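Local coordinates for proteinase K (Serratia sp., PDB 2B6N), which probably hydrolyses peptide bonds as a calcium-binding, proteinase K-like serine endopeptidase of the subtilase family, this chain being the catalytic part of a longer precursor, at residues V33-I38 / G78-S83; V94-L99 / I114-N119. One frame throughout, in Å; residues are numbered along the deposited sequence.

Contact 1: residues V33-I38 / G78-S83; sequences VTAFVI and GTIGGS
Ile80 alone carries the meeting of residues 78-83 with strand residues 33-38, its two branches landing on Ala35 and Val37. Gly78, still in helix 72-81, sends its carbonyl onward along its own segment, where Gly78 O accepts a backbone bond from Gly82 N at 2.8 Å. Thr79 lies on a flank of the helix that the strand does not meet; its side chain packs on His229 of helix 223-240. Ile80 comes next and spreads over the strand. CG1 is anti to the carbonyl carbon (chi1 -60°) and the chain beyond it is fully extended, which carries the delta methyl out beyond the branch point while CG2 stays close to the backbone. Methyl then meets methyl twice: Ile80 CG2 rests on Ala35 CB at 3.8 Å, and Ile80 CD1 lies against Val37 CG2 at 3.9 Å. The side chains of Ile80 and Val37 run past each other in opposite senses, an overlap alongside rather than end on. The two backbones come nearest where Ala35 CA and Ile80 CA are 7.8 Å apart. From Gly81 the chain leaves the strand, and Gly81 O accepts a bond from Arg52 NH2. All three touching residues are buried, and the contact is purely apolar. It is the helix-on-sheet packing of the subtilase core, close to the probable charge-relay site: the side chain of Val37 lies about 4 Å from that of Asp39 and about 7 Å from that of His72, measured between nearest atoms. Strand 34-39 runs in the parallel sheet between strands 92-97 and 125-129; helix 72-81 covers it at Ala35 and Val37, with helix 223-240 beside it, where Pro228 touches Ile80.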
loop_
_atom_site.group_PDB
_atom_site.type_symbol
_atom_site.label_atom_id
_atom_site.label_comp_id
_atom_site.label_asym_id
_atom_site.label_seq_id
_atom_site.Cartn_x
_atom_site.Cartn_y
_atom_site.Cartn_z
ATOM N N VAL A 33 13.628 -5.006 5.569
ATOM C CA VAL A 33 12.575 -5.265 4.576
ATOM C C VAL A 33 12.607 -4.195 3.480
ATOM O O VAL A 33 12.967 -3.043 3.743
ATOM C CB VAL A 33 11.152 -5.272 5.241
ATOM C CG1 VAL A 33 10.043 -5.578 4.217
ATOM C CG2 VAL A 33 11.091 -6.280 6.375
ATOM N N THR A 34 12.258 -4.580 2.249
ATOM C CA THR A 34 12.201 -3.630 1.143
ATOM C C THR A 34 10.775 -3.562 0.605
ATOM O O THR A 34 10.140 -4.585 0.356
ATOM C CB THR A 34 13.172 -4.029 0.010
ATOM O OG1 THR A 34 14.498 -4.078 0.535
ATOM C CG2 THR A 34 13.152 -2.991 -1.119
ATOM N N ALA A 35 10.274 -2.343 0.460
ATOM C CA ALA A 35 8.941 -2.117 -0.060
ATOM C C ALA A 35 9.082 -1.501 -1.434
ATOM O O ALA A 35 9.638 -0.414 -1.579
ATOM C CB ALA A 35 8.161 -1.175 0.862
ATOM N N PHE A 36 8.572 -2.210 -2.429
ATOM C CA PHE A 36 8.590 -1.768 -3.826
ATOM C C PHE A 36 7.294 -1.012 -4.151
ATOM O O PHE A 36 6.192 -1.545 -4.017
ATOM C CB PHE A 36 8.785 -2.982 -4.735
ATOM C CG PHE A 36 10.140 -3.618 -4.585
ATOM C CD1 PHE A 36 10.352 -4.666 -3.674
ATOM C CD2 PHE A 36 11.214 -3.156 -5.338
ATOM C CE1 PHE A 36 11.632 -5.252 -3.526
ATOM C CE2 PHE A 36 12.494 -3.733 -5.205
ATOM C CZ PHE A 36 12.705 -4.771 -4.300
ATOM N N VAL A 37 7.429 0.244 -4.562
ATOM C CA VAL A 37 6.266 1.083 -4.795
ATOM C C VAL A 37 6.057 1.198 -6.298
ATOM O O VAL A 37 6.799 1.910 -6.977
ATOM C CB VAL A 37 6.443 2.467 -4.138
ATOM C CG1 VAL A 37 5.193 3.339 -4.386
ATOM C CG2 VAL A 37 6.706 2.300 -2.634
ATOM N N ILE A 38 5.090 0.448 -6.813
ATOM C CA ILE A 38 4.828 0.404 -8.264
ATOM C C ILE A 38 3.772 1.461 -8.563
ATOM O O ILE A 38 2.613 1.277 -8.228
ATOM C CB ILE A 38 4.339 -1.014 -8.707
ATOM C CG1 ILE A 38 5.349 -2.090 -8.262
ATOM C CG2 ILE A 38 4.082 -1.036 -10.250
ATOM C CD1 ILE A 38 4.874 -3.561 -8.417
ATOM N N GLY A 78 5.242 7.460 1.261
ATOM C CA GLY A 78 5.321 8.028 2.622
ATOM C C GLY A 78 4.394 7.298 3.601
ATOM O O GLY A 78 4.705 7.153 4.763
ATOM N N THR A 79 3.238 6.835 3.134
ATOM C CA THR A 79 2.350 6.081 4.013
ATOM C C THR A 79 2.986 4.744 4.426
ATOM O O THR A 79 2.819 4.285 5.566
ATOM C CB THR A 79 0.941 5.905 3.381
ATOM O OG1 THR A 79 0.348 7.192 3.248
ATOM C CG2 THR A 79 0.021 5.043 4.295
ATOM N N ILE A 80 3.723 4.119 3.506
ATOM C CA ILE A 80 4.411 2.866 3.847
ATOM C C ILE A 80 5.555 3.132 4.851
ATOM O O ILE A 80 5.661 2.455 5.886
ATOM C CB ILE A 80 5.012 2.156 2.587
ATOM C CG1 ILE A 80 3.912 1.807 1.557
ATOM C CG2 ILE A 80 5.769 0.872 3.037
ATOM C CD1 ILE A 80 4.467 1.102 0.269
ATOM N N GLY A 81 6.389 4.127 4.542
ATOM C CA GLY A 81 7.699 4.233 5.203
ATOM C C GLY A 81 8.225 5.579 5.612
ATOM O O GLY A 81 9.388 5.689 5.993
ATOM N N GLY A 82 7.395 6.616 5.525
ATOM C CA GLY A 82 7.796 7.956 5.979
ATOM C C GLY A 82 8.049 8.051 7.480
ATOM O O GLY A 82 7.381 7.372 8.271
ATOM N N SER A 83 9.025 8.880 7.871
ATOM C CA SER A 83 9.355 9.112 9.292
ATOM C C SER A 83 8.103 9.561 10.069
ATOM O O SER A 83 7.797 9.035 11.160
ATOM C CB SER A 83 10.470 10.198 9.399
#

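Contact 2: residues V94-L99 / I114-N119; sequences VGVRVL and INWVKN
Val96 is the bump at the middle of this contact, and the hollow that takes it lies between Trp116 and Val117 on helix 107-120. One methyl does the touching. Val96 CG2 reaches the six-membered ring of Trp116 at CE3, 3.8 Å away, and at CZ3, and it also meets Val117 CG2 at 4.0 Å, lodged between that ring and the Val117 methyl. The methyl approaches the ring obliquely. Two residues back along the strand, Val94 extends the same ridge: its CG1 comes obliquely to the far end of the six-membered ring, 4.2 Å from Trp116 CZ3 and about as far from CH2, with the two side chains crossing at nearly a right angle. Trp116 can span both valines because its CG stands anti to the backbone N (chi1 -171°), which swings the indole off the helix and over the strand. The helix axis passes 9.6 Å from that of strand 94-97, and their directions are roughly antiparallel, at 146°. This is the packing of a beta-alpha-beta crossover, in which strand 92-97 and helix 107-120 lead on to strand 125-129, with strand 34-39 lying between the two in the sheet; its Phe36 also touches Trp116. On the other face of the sheet, Arg97 forms salt bridges to Asp58 and Asp61. Across the strand-helix interface itself only carbon meets carbon, so the hold rests on dispersion and exclusion of water, and the helix position here probably depends on the fit of methyls and indole rather than on any directional bond.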
loop_
_atom_site.group_PDB
_atom_site.type_symbol
_atom_site.label_atom_id
_atom_site.label_comp_id
_atom_site.label_asym_id
_atom_site.label_seq_id
_atom_site.Cartn_x
_atom_site.Cartn_y
_atom_site.Cartn_z
ATOM N N VAL A 94 11.788 1.356 -2.591
ATOM C CA VAL A 94 12.266 1.313 -3.977
ATOM C C VAL A 94 11.149 1.709 -4.947
ATOM O O VAL A 94 10.099 1.062 -5.030
ATOM C CB VAL A 94 12.853 -0.085 -4.356
ATOM C CG1 VAL A 94 13.279 -0.096 -5.852
ATOM C CG2 VAL A 94 14.022 -0.441 -3.484
ATOM N N GLY A 95 11.388 2.783 -5.690
ATOM C CA GLY A 95 10.431 3.245 -6.688
ATOM C C GLY A 95 10.498 2.457 -7.989
ATOM O O GLY A 95 11.581 2.279 -8.583
ATOM N N VAL A 96 9.340 1.960 -8.414
ATOM C CA VAL A 96 9.194 1.288 -9.711
ATOM C C VAL A 96 8.152 2.093 -10.469
ATOM O O VAL A 96 6.963 1.997 -10.186
ATOM C CB VAL A 96 8.793 -0.199 -9.546
ATOM C CG1 VAL A 96 8.755 -0.905 -10.901
ATOM C CG2 VAL A 96 9.817 -0.895 -8.650
ATOM N N ARG A 97 8.612 2.937 -11.395
ATOM C CA ARG A 97 7.706 3.875 -12.066
ATOM C C ARG A 97 7.039 3.260 -13.295
ATOM O O ARG A 97 7.701 2.954 -14.320
ATOM C CB ARG A 97 8.425 5.205 -12.385
ATOM C CG ARG A 97 7.564 6.177 -13.197
ATOM C CD ARG A 97 8.255 7.535 -13.359
ATOM N NE ARG A 97 7.383 8.528 -13.992
ATOM C CZ ARG A 97 7.662 9.209 -15.110
ATOM N NH1 ARG A 97 8.810 9.036 -15.762
ATOM N NH2 ARG A 97 6.776 10.081 -15.573
ATOM N N VAL A 98 5.719 3.082 -13.195
ATOM C CA VAL A 98 4.940 2.498 -14.288
ATOM C C VAL A 98 3.802 3.422 -14.725
ATOM O O VAL A 98 3.036 3.097 -15.652
ATOM C CB VAL A 98 4.394 1.094 -13.951
ATOM C CG1 VAL A 98 5.536 0.147 -13.598
ATOM C CG2 VAL A 98 3.356 1.138 -12.808
ATOM N N LEU A 99 3.698 4.564 -14.047
ATOM C CA LEU A 99 2.633 5.524 -14.328
ATOM C C LEU A 99 3.281 6.850 -14.628
ATOM O O LEU A 99 4.263 7.210 -13.975
ATOM C CB LEU A 99 1.684 5.663 -13.119
ATOM C CG LEU A 99 0.963 4.394 -12.646
ATOM C CD1 LEU A 99 -0.004 4.730 -11.512
ATOM C CD2 LEU A 99 0.236 3.735 -13.822
ATOM N N ILE A 114 5.908 -5.165 -12.484
ATOM C CA ILE A 114 5.659 -6.347 -11.636
ATOM C C ILE A 114 6.810 -7.342 -11.818
ATOM O O ILE A 114 7.394 -7.824 -10.838
ATOM C CB ILE A 114 4.325 -7.032 -11.999
ATOM C CG1 ILE A 114 3.135 -6.104 -11.707
ATOM C CG2 ILE A 114 4.163 -8.340 -11.215
ATOM C CD1 ILE A 114 1.820 -6.500 -12.417
ATOM N N ASN A 115 7.129 -7.637 -13.078
ATOM C CA ASN A 115 8.181 -8.588 -13.389
ATOM C C ASN A 115 9.500 -8.089 -12.843
ATOM O O ASN A 115 10.281 -8.873 -12.313
ATOM C CB ASN A 115 8.286 -8.855 -14.894
ATOM C CG ASN A 115 7.089 -9.633 -15.450
ATOM O OD1 ASN A 115 6.361 -10.308 -14.718
ATOM N ND2 ASN A 115 6.899 -9.553 -16.764
ATOM N N TRP A 116 9.745 -6.780 -12.966
ATOM C CA TRP A 116 10.988 -6.193 -12.459
ATOM C C TRP A 116 11.162 -6.493 -10.976
ATOM O O TRP A 116 12.241 -6.910 -10.556
ATOM C CB TRP A 116 11.092 -4.676 -12.736
ATOM C CG TRP A 116 12.467 -4.135 -12.394
ATOM C CD1 TRP A 116 13.552 -4.056 -13.223
ATOM C CD2 TRP A 116 12.900 -3.670 -11.119
ATOM N NE1 TRP A 116 14.629 -3.533 -12.550
ATOM C CE2 TRP A 116 14.261 -3.298 -11.249
ATOM C CE3 TRP A 116 12.272 -3.522 -9.873
ATOM C CZ2 TRP A 116 15.001 -2.781 -10.183
ATOM C CZ3 TRP A 116 13.012 -2.998 -8.807
ATOM C CH2 TRP A 116 14.362 -2.639 -8.976
ATOM N N VAL A 117 10.108 -6.272 -10.185
ATOM C CA VAL A 117 10.153 -6.595 -8.741
ATOM C C VAL A 117 10.456 -8.085 -8.513
ATOM O O VAL A 117 11.341 -8.419 -7.710
ATOM C CB VAL A 117 8.847 -6.178 -7.995
ATOM C CG1 VAL A 117 8.884 -6.624 -6.507
ATOM C CG2 VAL A 117 8.642 -4.650 -8.086
ATOM N N LYS A 118 9.717 -8.962 -9.207
ATOM C CA LYS A 118 9.942 -10.416 -9.141
ATOM C C LYS A 118 11.416 -10.771 -9.381
ATOM O O LYS A 118 12.005 -11.565 -8.636
ATOM C CB LYS A 118 9.058 -11.154 -10.159
ATOM C CG LYS A 118 9.274 -12.677 -10.172
ATOM C CD LYS A 118 8.343 -13.353 -11.140
ATOM C CE LYS A 118 8.764 -13.119 -12.588
ATOM N NZ LYS A 118 7.755 -13.707 -13.527
ATOM N N ASN A 119 12.006 -10.166 -10.407
ATOM C CA ASN A 119 13.362 -10.505 -10.807
ATOM C C ASN A 119 14.447 -9.855 -9.965
ATOM O O ASN A 119 15.571 -10.352 -9.935
ATOM C CB ASN A 119 13.568 -10.247 -12.309
ATOM C CG ASN A 119 12.640 -11.089 -13.166
ATOM O OD1 ASN A 119 12.308 -12.230 -12.819
ATOM N ND2 ASN A 119 12.207 -10.536 -14.278
#

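Overall arrangement
Both contacts lay a helix on the same parallel sheet, but from opposite faces. Contact 1 is core, its centre about 8 Å from that of the chain and every touching residue buried; contact 2, about 14 Å out, is partly buried and lies nearer the surface. Strands 34-39 and 92-97 are neighbours, joined by probable backbone hydrogen bonds: Val37 N to Val94 O at 2.8 Å and Val37 O to Val96 N at 2.9 Å. Both interfaces are apolar. Contact 1 uses small aliphatic groups, with Val37 next to Asp39 of the probable charge-relay site; contact 2, whose Val96 lies a little further from Asp39, adds a broad indole that meets two valines obliquely.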